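Local coordinates for hypothetical protein yihE (PDB 1ZYL) that phosphorylates serine and threonine residues, its own included, using ATP, and probably helps the cell withstand stress from reactive oxygen species, at residues 31-36 against 40-45; 9-14 against 54-59. One frame throughout, in Å; residues are numbered along the deposited sequence.

Contact 1. Residues 31-36 against 40-45; sequences LTPLNS and RVYQFQ
Residues 32-34 run antiparallel to residues 40-44, their short axes closing to 4.4 Å at 135°, and Gln-43 N to Thr-32 O (2.8 Å) and Leu-34 N to Val-41 O (3.0 Å) are the two nearly straight backbone bonds of the hairpin. Between them Pro-33 faces Tyr-42 as a non-hydrogen-bonded pair. Proline suits this place on an outermost strand, since here the partner strand asks for no N-H. Its CB meets CD2 and CE2 of the Tyr-42 ring obliquely, 3.3 Å from CE2. Leu-31 crosses the tyrosine at about a right angle, placing CD2 3.5 Å from Tyr-42 CB and 3.9 Å from Phe-44 CB, so one leucine methyl serves both residues where only carbon is met. On the other face of the sheet Leu-34 CD2 packs against Val-41 CG1 (3.9 Å) and the CB of Gln-43, whose aliphatic start offers the leucine carbon, while Thr-32 and the extended Gln-43 lie side by side near the surface, where polar ends are tolerated. This is probably the first hairpin of the kinase-like N-terminal lobe, with Ser-36, an inferred ATP site, just past strand 32-34. Strand 40-44 also bonds to strand 52-57 on its far side, and Val-41 packs there on Val-53 and Lys-55. Helix 13-22 closes over the Tyr-42 face, Ile-16 touching Leu-31 and Tyr-42, and Leu-20 touching Phe-44.

Contact 2. Residues 9-14 against 54-59; sequences QTLHPD and VKFYRP
Leu-11 reaches down to the ring of Phe-56, and Gln-9 lies against the ring of Pro-59; these two meetings join residues 9-14 to residues 54-59 with no hydrogen bond between them. The backbones stay well apart, with Leu-11 CA 9.0 Å from Phe-56 CA, so side chains alone bridge the gap. In Leu-11, chi1 (-155°) and chi2 (60°) together turn CD2 to the phenylalanine, and the two side chains cross at about a right angle. CD2 comes to 3.8 Å from Phe-56 CB; its still closer approach to the ring is too tight to be real, and the exact fit is doubtful. A branched aliphatic chain suits the spot because its other neighbours, Ile-16 and Phe-101, are apolar too. Gln-9 and Pro-59 come from opposite directions. The glutamine bends at chi2, bringing its amide against Pro-59 CG, with Gln-9 CD 3.3 Å from that atom. Both residues are partly exposed, and glutamine fits such a margin: its CG and the amide carbon CD both lie against the proline, so the amide itself takes part in the packing. Phe-56 is buried further by Ile-16 and Ala-19 of helix 13-22 and by stacking with Phe-103, whereas the next residue, Tyr-57, packs on helix 64-79. Residues 9-14 lead into helix 13-22, which lies against the sheet. Here the five-stranded antiparallel sheet with helix 64-79 packed on it is the N-terminal lobe of the kinase-like fold, as in the aminoglycoside phosphotransferases.

In the fold
From the N terminus the chain passes through residues 9-14 into helix 13-22, then enters the sheet at strand 32-34. A five-residue loop, with the inferred ATP site Ser-36 near its start, brings it back along strand 40-44, and contact 1 closes this short hairpin. A further loop leads to strand 52-57, which with the residues just after it comes back to residues 9-14; contact 2 therefore closes a longer loop with contact 1 nested inside it. The centres lie about 10 Å apart, and the two are joined directly, for strands 40-44 and 52-57 are neighbours in the sheet. Together they tie the N-terminal segment, its helix and three successive strands into one lobe.

Contact 1. Residues 31-36 against 40-45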
ATOM      1  N   LEU A  31     -25.292   6.767  -6.681  1.00 60.71           N
ATOM      2  CA  LEU A  31     -23.956   6.839  -6.116  1.00 56.71           C
ATOM      3  C   LEU A  31     -23.586   5.393  -5.806  1.00 54.08           C
ATOM      4  O   LEU A  31     -23.585   4.979  -4.653  1.00 54.46           O
ATOM      5  CB  LEU A  31     -23.963   7.646  -4.815  1.00 56.37           C
ATOM      6  CG  LEU A  31     -23.012   8.835  -4.645  1.00 56.31           C
ATOM      7  CD1 LEU A  31     -22.920   9.171  -3.163  1.00 55.63           C
ATOM      8  CD2 LEU A  31     -21.635   8.513  -5.190  1.00 56.61           C
ATOM      9  N   THR A  32     -23.293   4.620  -6.842  1.00 51.34           N
ATOM     10  CA  THR A  32     -22.930   3.220  -6.667  1.00 49.73           C
ATOM     11  C   THR A  32     -21.544   3.027  -6.039  1.00 48.50           C
ATOM     12  O   THR A  32     -20.540   3.530  -6.545  1.00 47.99           O
ATOM     13  CB  THR A  32     -22.982   2.498  -8.006  1.00 50.01           C
ATOM     14  OG1 THR A  32     -22.041   1.416  -8.001  1.00 50.01           O
ATOM     15  CG2 THR A  32     -22.668   3.470  -9.137  1.00 50.91           C
ATOM     16  N   PRO A  33     -21.476   2.275  -4.927  1.00 47.19           N
ATOM     17  CA  PRO A  33     -20.255   1.977  -4.177  1.00 46.18           C
ATOM     18  C   PRO A  33     -19.333   0.908  -4.748  1.00 45.15           C
ATOM     19  O   PRO A  33     -19.788  -0.098  -5.293  1.00 43.77           O
ATOM     20  CB  PRO A  33     -20.796   1.563  -2.820  1.00 46.11           C
ATOM     21  CG  PRO A  33     -22.005   0.797  -3.200  1.00 45.78           C
ATOM     22  CD  PRO A  33     -22.646   1.713  -4.229  1.00 47.21           C
ATOM     23  N   LEU A  34     -18.031   1.148  -4.598  1.00 45.19           N
ATOM     24  CA  LEU A  34     -16.984   0.224  -5.029  1.00 45.91           C
ATOM     25  C   LEU A  34     -16.402  -0.345  -3.738  1.00 47.13           C
ATOM     26  O   LEU A  34     -16.519   0.274  -2.681  1.00 48.54           O
ATOM     27  CB  LEU A  34     -15.882   0.953  -5.796  1.00 44.77           C
ATOM     28  CG  LEU A  34     -16.215   1.654  -7.110  1.00 45.31           C
ATOM     29  CD1 LEU A  34     -16.947   0.698  -8.033  1.00 44.82           C
ATOM     30  CD2 LEU A  34     -17.055   2.880  -6.831  1.00 46.87           C
ATOM     31  N   ASN A  35     -15.767  -1.506  -3.803  1.00 47.61           N
ATOM     32  CA  ASN A  35     -15.225  -2.072  -2.582  1.00 49.56           C
ATOM     33  C   ASN A  35     -13.733  -1.828  -2.371  1.00 49.05           C
ATOM     34  O   ASN A  35     -12.890  -2.270  -3.150  1.00 49.86           O
ATOM     35  CB  ASN A  35     -15.532  -3.581  -2.494  1.00 52.37           C
ATOM     36  CG  ASN A  35     -14.587  -4.432  -3.332  1.00 54.19           C
ATOM     37  OD1 ASN A  35     -14.571  -4.345  -4.559  1.00 55.64           O
ATOM     38  ND2 ASN A  35     -13.792  -5.263  -2.663  1.00 54.42           N
ATOM     39  N   SER A  36     -13.435  -1.091  -1.307  1.00 47.45           N
ATOM     40  CA  SER A  36     -12.076  -0.780  -0.884  1.00 45.43           C
ATOM     41  C   SER A  36     -12.163  -0.826   0.633  1.00 43.88           C
ATOM     42  O   SER A  36     -13.047  -0.208   1.217  1.00 45.84           O
ATOM     43  CB  SER A  36     -11.662   0.619  -1.325  1.00 46.22           C
ATOM     44  OG  SER A  36     -10.459   1.004  -0.670  1.00 48.33           O
ATOM     45  N   ARG A  40     -13.687   4.658   2.055  1.00 30.37           N
ATOM     46  CA  ARG A  40     -14.977   4.457   1.404  1.00 31.86           C
ATOM     47  C   ARG A  40     -14.985   5.149   0.036  1.00 30.68           C
ATOM     48  O   ARG A  40     -14.900   6.371  -0.046  1.00 30.29           O
ATOM     49  CB  ARG A  40     -16.096   5.031   2.285  1.00 35.94           C
ATOM     50  CG  ARG A  40     -16.772   4.027   3.227  1.00 40.02           C
ATOM     51  CD  ARG A  40     -17.529   2.998   2.405  1.00 46.76           C
ATOM     52  NE  ARG A  40     -18.548   2.274   3.163  1.00 51.83           N
ATOM     53  CZ  ARG A  40     -19.375   1.376   2.628  1.00 52.97           C
ATOM     54  NH1 ARG A  40     -20.272   0.766   3.389  1.00 54.14           N
ATOM     55  NH2 ARG A  40     -19.305   1.080   1.334  1.00 53.37           N
ATOM     56  N   VAL A  41     -15.078   4.360  -1.032  1.00 30.32           N
ATOM     57  CA  VAL A  41     -15.092   4.882  -2.396  1.00 30.60           C
ATOM     58  C   VAL A  41     -16.401   4.593  -3.111  1.00 33.32           C
ATOM     59  O   VAL A  41     -16.897   3.469  -3.088  1.00 33.58           O
ATOM     60  CB  VAL A  41     -13.964   4.276  -3.262  1.00 29.86           C
ATOM     61  CG1 VAL A  41     -14.215   4.602  -4.735  1.00 27.33           C
ATOM     62  CG2 VAL A  41     -12.603   4.812  -2.819  1.00 27.17           C
ATOM     63  N   TYR A  42     -16.945   5.617  -3.757  1.00 36.57           N
ATOM     64  CA  TYR A  42     -18.193   5.496  -4.498  1.00 40.23           C
ATOM     65  C   TYR A  42     -17.966   6.074  -5.892  1.00 43.06           C
ATOM     66  O   TYR A  42     -17.181   7.009  -6.052  1.00 44.63           O
ATOM     67  CB  TYR A  42     -19.322   6.275  -3.800  1.00 39.65           C
ATOM     68  CG  TYR A  42     -19.787   5.709  -2.466  1.00 39.26           C
ATOM     69  CD1 TYR A  42     -19.133   6.026  -1.276  1.00 38.23           C
ATOM     70  CD2 TYR A  42     -20.892   4.857  -2.401  1.00 40.47           C
ATOM     71  CE1 TYR A  42     -19.571   5.505  -0.046  1.00 39.86           C
ATOM     72  CE2 TYR A  42     -21.341   4.331  -1.182  1.00 40.73           C
ATOM     73  CZ  TYR A  42     -20.678   4.657  -0.009  1.00 41.34           C
ATOM     74  OH  TYR A  42     -21.125   4.127   1.186  1.00 39.73           O
ATOM     75  N   GLN A  43     -18.644   5.516  -6.890  1.00 46.38           N
ATOM     76  CA  GLN A  43     -18.525   5.977  -8.275  1.00 49.86           C
ATOM     77  C   GLN A  43     -19.789   6.743  -8.659  1.00 52.43           C
ATOM     78  O   GLN A  43     -20.853   6.522  -8.082  1.00 51.99           O
ATOM     79  CB  GLN A  43     -18.361   4.779  -9.215  1.00 51.80           C
ATOM     80  CG  GLN A  43     -18.141   5.137 -10.680  1.00 54.29           C
ATOM     81  CD  GLN A  43     -18.360   3.952 -11.607  1.00 56.29           C
ATOM     82  OE1 GLN A  43     -19.495   3.528 -11.832  1.00 57.84           O
ATOM     83  NE2 GLN A  43     -17.272   3.404 -12.139  1.00 55.15           N
ATOM     84  N   PHE A  44     -19.679   7.637  -9.638  1.00 55.63           N
ATOM     85  CA  PHE A  44     -20.834   8.414 -10.078  1.00 57.84           C
ATOM     86  C   PHE A  44     -20.566   9.117 -11.410  1.00 59.58           C
ATOM     87  O   PHE A  44     -19.484   9.657 -11.626  1.00 59.29           O
ATOM     88  CB  PHE A  44     -21.211   9.435  -8.997  1.00 57.36           C
ATOM     89  CG  PHE A  44     -20.215  10.552  -8.834  1.00 57.93           C
ATOM     90  CD1 PHE A  44     -20.346  11.730  -9.560  1.00 57.85           C
ATOM     91  CD2 PHE A  44     -19.139  10.423  -7.965  1.00 58.52           C
ATOM     92  CE1 PHE A  44     -19.417  12.763  -9.423  1.00 57.69           C
ATOM     93  CE2 PHE A  44     -18.204  11.453  -7.822  1.00 58.58           C
ATOM     94  CZ  PHE A  44     -18.345  12.624  -8.553  1.00 57.91           C
ATOM     95  N   GLN A  45     -21.550   9.096 -12.306  1.00 62.67           N
ATOM     96  CA  GLN A  45     -21.413   9.744 -13.610  1.00 64.93           C
ATOM     97  C   GLN A  45     -21.567  11.249 -13.455  1.00 66.27           C
ATOM     98  O   GLN A  45     -21.914  11.740 -12.381  1.00 65.86           O
ATOM     99  CB  GLN A  45     -22.473   9.236 -14.587  1.00 64.78           C
ATOM    100  CG  GLN A  45     -22.437   7.750 -14.841  1.00 65.76           C
ATOM    101  CD  GLN A  45     -23.594   7.293 -15.704  1.00 67.34           C
ATOM    102  OE1 GLN A  45     -23.679   7.637 -16.882  1.00 67.41           O
ATOM    103  NE2 GLN A  45     -24.501   6.520 -15.116  1.00 68.72           N
TER

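Contact 2. Residues 9-14 against 54-59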
ATOM      1  N   GLN A   9     -16.774   5.260  12.245  1.00 47.17           N
ATOM      2  CA  GLN A   9     -17.868   6.208  12.114  1.00 49.86           C
ATOM      3  C   GLN A   9     -18.487   5.961  10.747  1.00 50.07           C
ATOM      4  O   GLN A   9     -17.809   6.086   9.723  1.00 50.53           O
ATOM      5  CB  GLN A   9     -17.358   7.649  12.231  1.00 51.56           C
ATOM      6  CG  GLN A   9     -15.941   7.877  11.708  1.00 55.63           C
ATOM      7  CD  GLN A   9     -14.903   8.029  12.825  1.00 56.94           C
ATOM      8  OE1 GLN A   9     -15.055   8.867  13.718  1.00 56.15           O
ATOM      9  NE2 GLN A   9     -13.841   7.224  12.770  1.00 55.92           N
ATOM     10  N   THR A  10     -19.769   5.596  10.736  1.00 49.87           N
ATOM     11  CA  THR A  10     -20.483   5.298   9.493  1.00 48.99           C
ATOM     12  C   THR A  10     -20.695   6.515   8.585  1.00 50.74           C
ATOM     13  O   THR A  10     -20.678   7.667   9.040  1.00 50.52           O
ATOM     14  CB  THR A  10     -21.863   4.648   9.785  1.00 46.86           C
ATOM     15  OG1 THR A  10     -22.500   4.277   8.554  1.00 41.23           O
ATOM     16  CG2 THR A  10     -22.752   5.614  10.557  1.00 44.56           C
ATOM     17  N   LEU A  11     -20.893   6.250   7.298  1.00 51.53           N
ATOM     18  CA  LEU A  11     -21.108   7.319   6.339  1.00 53.50           C
ATOM     19  C   LEU A  11     -22.221   6.941   5.369  1.00 54.49           C
ATOM     20  O   LEU A  11     -21.993   6.234   4.385  1.00 55.14           O
ATOM     21  CB  LEU A  11     -19.814   7.604   5.572  1.00 54.61           C
ATOM     22  CG  LEU A  11     -19.657   9.010   4.976  1.00 54.46           C
ATOM     23  CD1 LEU A  11     -19.712  10.047   6.085  1.00 52.65           C
ATOM     24  CD2 LEU A  11     -18.334   9.106   4.239  1.00 54.64           C
ATOM     25  N   HIS A  12     -23.427   7.415   5.661  1.00 54.33           N
ATOM     26  CA  HIS A  12     -24.588   7.135   4.831  1.00 54.23           C
ATOM     27  C   HIS A  12     -24.348   7.678   3.425  1.00 54.09           C
ATOM     28  O   HIS A  12     -23.709   8.715   3.263  1.00 55.08           O
ATOM     29  CB  HIS A  12     -25.809   7.807   5.445  1.00 55.14           C
ATOM     30  CG  HIS A  12     -27.109   7.258   4.956  1.00 56.34           C
ATOM     31  ND1 HIS A  12     -27.507   5.962   5.200  1.00 57.16           N
ATOM     32  CD2 HIS A  12     -28.107   7.829   4.243  1.00 57.11           C
ATOM     33  CE1 HIS A  12     -28.694   5.759   4.660  1.00 57.16           C
ATOM     34  NE2 HIS A  12     -29.080   6.876   4.072  1.00 57.85           N
ATOM     35  N   PRO A  13     -24.854   6.987   2.387  1.00 53.84           N
ATOM     36  CA  PRO A  13     -24.663   7.454   1.008  1.00 53.43           C
ATOM     37  C   PRO A  13     -25.347   8.790   0.760  1.00 52.96           C
ATOM     38  O   PRO A  13     -25.066   9.469  -0.225  1.00 54.09           O
ATOM     39  CB  PRO A  13     -25.275   6.333   0.173  1.00 53.64           C
ATOM     40  CG  PRO A  13     -26.380   5.837   1.053  1.00 54.26           C
ATOM     41  CD  PRO A  13     -25.700   5.780   2.412  1.00 54.42           C
ATOM     42  N   ASP A  14     -26.249   9.160   1.660  1.00 52.56           N
ATOM     43  CA  ASP A  14     -26.969  10.423   1.551  1.00 52.21           C
ATOM     44  C   ASP A  14     -26.090  11.577   2.031  1.00 51.50           C
ATOM     45  O   ASP A  14     -26.004  12.620   1.383  1.00 51.70           O
ATOM     46  CB  ASP A  14     -28.254  10.363   2.378  1.00 51.99           C
ATOM     47  CG  ASP A  14     -29.496  10.373   1.522  1.00 51.46           C
ATOM     48  OD1 ASP A  14     -29.592   9.548   0.583  1.00 50.12           O
ATOM     49  OD2 ASP A  14     -30.377  11.213   1.798  1.00 52.73           O
ATOM     50  N   VAL A  54     -15.694   9.110  -5.721  1.00 33.72           N
ATOM     51  CA  VAL A  54     -15.398   9.963  -4.585  1.00 33.11           C
ATOM     52  C   VAL A  54     -14.694   9.051  -3.609  1.00 32.80           C
ATOM     53  O   VAL A  54     -15.057   7.881  -3.483  1.00 32.26           O
ATOM     54  CB  VAL A  54     -16.655  10.502  -3.875  1.00 32.99           C
ATOM     55  CG1 VAL A  54     -16.403  11.938  -3.446  1.00 30.53           C
ATOM     56  CG2 VAL A  54     -17.877  10.375  -4.763  1.00 30.99           C
ATOM     57  N   LYS A  55     -13.687   9.579  -2.927  1.00 31.95           N
ATOM     58  CA  LYS A  55     -12.950   8.790  -1.971  1.00 31.57           C
ATOM     59  C   LYS A  55     -13.037   9.526  -0.656  1.00 31.74           C
ATOM     60  O   LYS A  55     -12.590  10.670  -0.553  1.00 32.82           O
ATOM     61  CB  LYS A  55     -11.485   8.668  -2.402  1.00 32.93           C
ATOM     62  CG  LYS A  55     -10.693   7.509  -1.769  1.00 33.29           C
ATOM     63  CD  LYS A  55      -9.218   7.565  -2.195  1.00 35.26           C
ATOM     64  CE  LYS A  55      -8.479   6.224  -2.007  1.00 38.30           C
ATOM     65  NZ  LYS A  55      -8.716   5.218  -3.106  1.00 37.62           N
ATOM     66  N   PHE A  56     -13.641   8.890   0.341  1.00 30.40           N
ATOM     67  CA  PHE A  56     -13.731   9.501   1.647  1.00 30.21           C
ATOM     68  C   PHE A  56     -12.656   8.891   2.502  1.00 30.31           C
ATOM     69  O   PHE A  56     -12.745   7.738   2.897  1.00 31.67           O
ATOM     70  CB  PHE A  56     -15.095   9.275   2.282  1.00 30.78           C
ATOM     71  CG  PHE A  56     -16.128  10.251   1.832  1.00 30.64           C
ATOM     72  CD1 PHE A  56     -16.634  10.201   0.539  1.00 30.86           C
ATOM     73  CD2 PHE A  56     -16.585  11.235   2.695  1.00 29.86           C
ATOM     74  CE1 PHE A  56     -17.583  11.117   0.112  1.00 31.06           C
ATOM     75  CE2 PHE A  56     -17.532  12.155   2.277  1.00 30.82           C
ATOM     76  CZ  PHE A  56     -18.033  12.097   0.981  1.00 29.97           C
ATOM     77  N   TYR A  57     -11.623   9.673   2.761  1.00 30.48           N
ATOM     78  CA  TYR A  57     -10.510   9.223   3.564  1.00 31.36           C
ATOM     79  C   TYR A  57     -11.004   8.893   4.960  1.00 31.71           C
ATOM     80  O   TYR A  57     -11.647   9.714   5.605  1.00 34.01           O
ATOM     81  CB  TYR A  57      -9.451  10.319   3.587  1.00 31.83           C
ATOM     82  CG  TYR A  57      -8.787  10.504   2.237  1.00 31.97           C
ATOM     83  CD1 TYR A  57      -7.804   9.614   1.803  1.00 30.70           C
ATOM     84  CD2 TYR A  57      -9.161  11.546   1.381  1.00 31.82           C
ATOM     85  CE1 TYR A  57      -7.205   9.752   0.557  1.00 31.24           C
ATOM     86  CE2 TYR A  57      -8.562  11.692   0.118  1.00 31.35           C
ATOM     87  CZ  TYR A  57      -7.584  10.786  -0.284  1.00 30.43           C
ATOM     88  OH  TYR A  57      -6.994  10.883  -1.523  1.00 27.74           O
ATOM     89  N   ARG A  58     -10.715   7.682   5.423  1.00 30.60           N
ATOM     90  CA  ARG A  58     -11.164   7.274   6.743  1.00 28.09           C
ATOM     91  C   ARG A  58     -10.544   8.143   7.833  1.00 27.38           C
ATOM     92  O   ARG A  58      -9.321   8.278   7.937  1.00 26.85           O
ATOM     93  CB  ARG A  58     -10.870   5.775   6.990  1.00 27.10           C
ATOM     94  CG  ARG A  58      -9.594   5.412   7.768  1.00 23.45           C
ATOM     95  CD  ARG A  58      -9.800   4.135   8.614  1.00 21.55           C
ATOM     96  NE  ARG A  58     -10.186   2.969   7.811  1.00 20.94           N
ATOM     97  CZ  ARG A  58     -11.049   2.042   8.216  1.00 18.57           C
ATOM     98  NH1 ARG A  58     -11.354   1.013   7.440  1.00 15.80           N
ATOM     99  NH2 ARG A  58     -11.620   2.153   9.400  1.00 21.13           N
ATOM    100  N   PRO A  59     -11.395   8.772   8.649  1.00 26.14           N
ATOM    101  CA  PRO A  59     -10.931   9.634   9.735  1.00 26.78           C
ATOM    102  C   PRO A  59      -9.891   8.955  10.612  1.00 27.77           C
ATOM    103  O   PRO A  59      -9.851   7.734  10.708  1.00 29.27           O
ATOM    104  CB  PRO A  59     -12.219   9.961  10.488  1.00 25.86           C
ATOM    105  CG  PRO A  59     -13.129   8.808  10.148  1.00 25.16           C
ATOM    106  CD  PRO A  59     -12.858   8.615   8.693  1.00 25.27           C
TER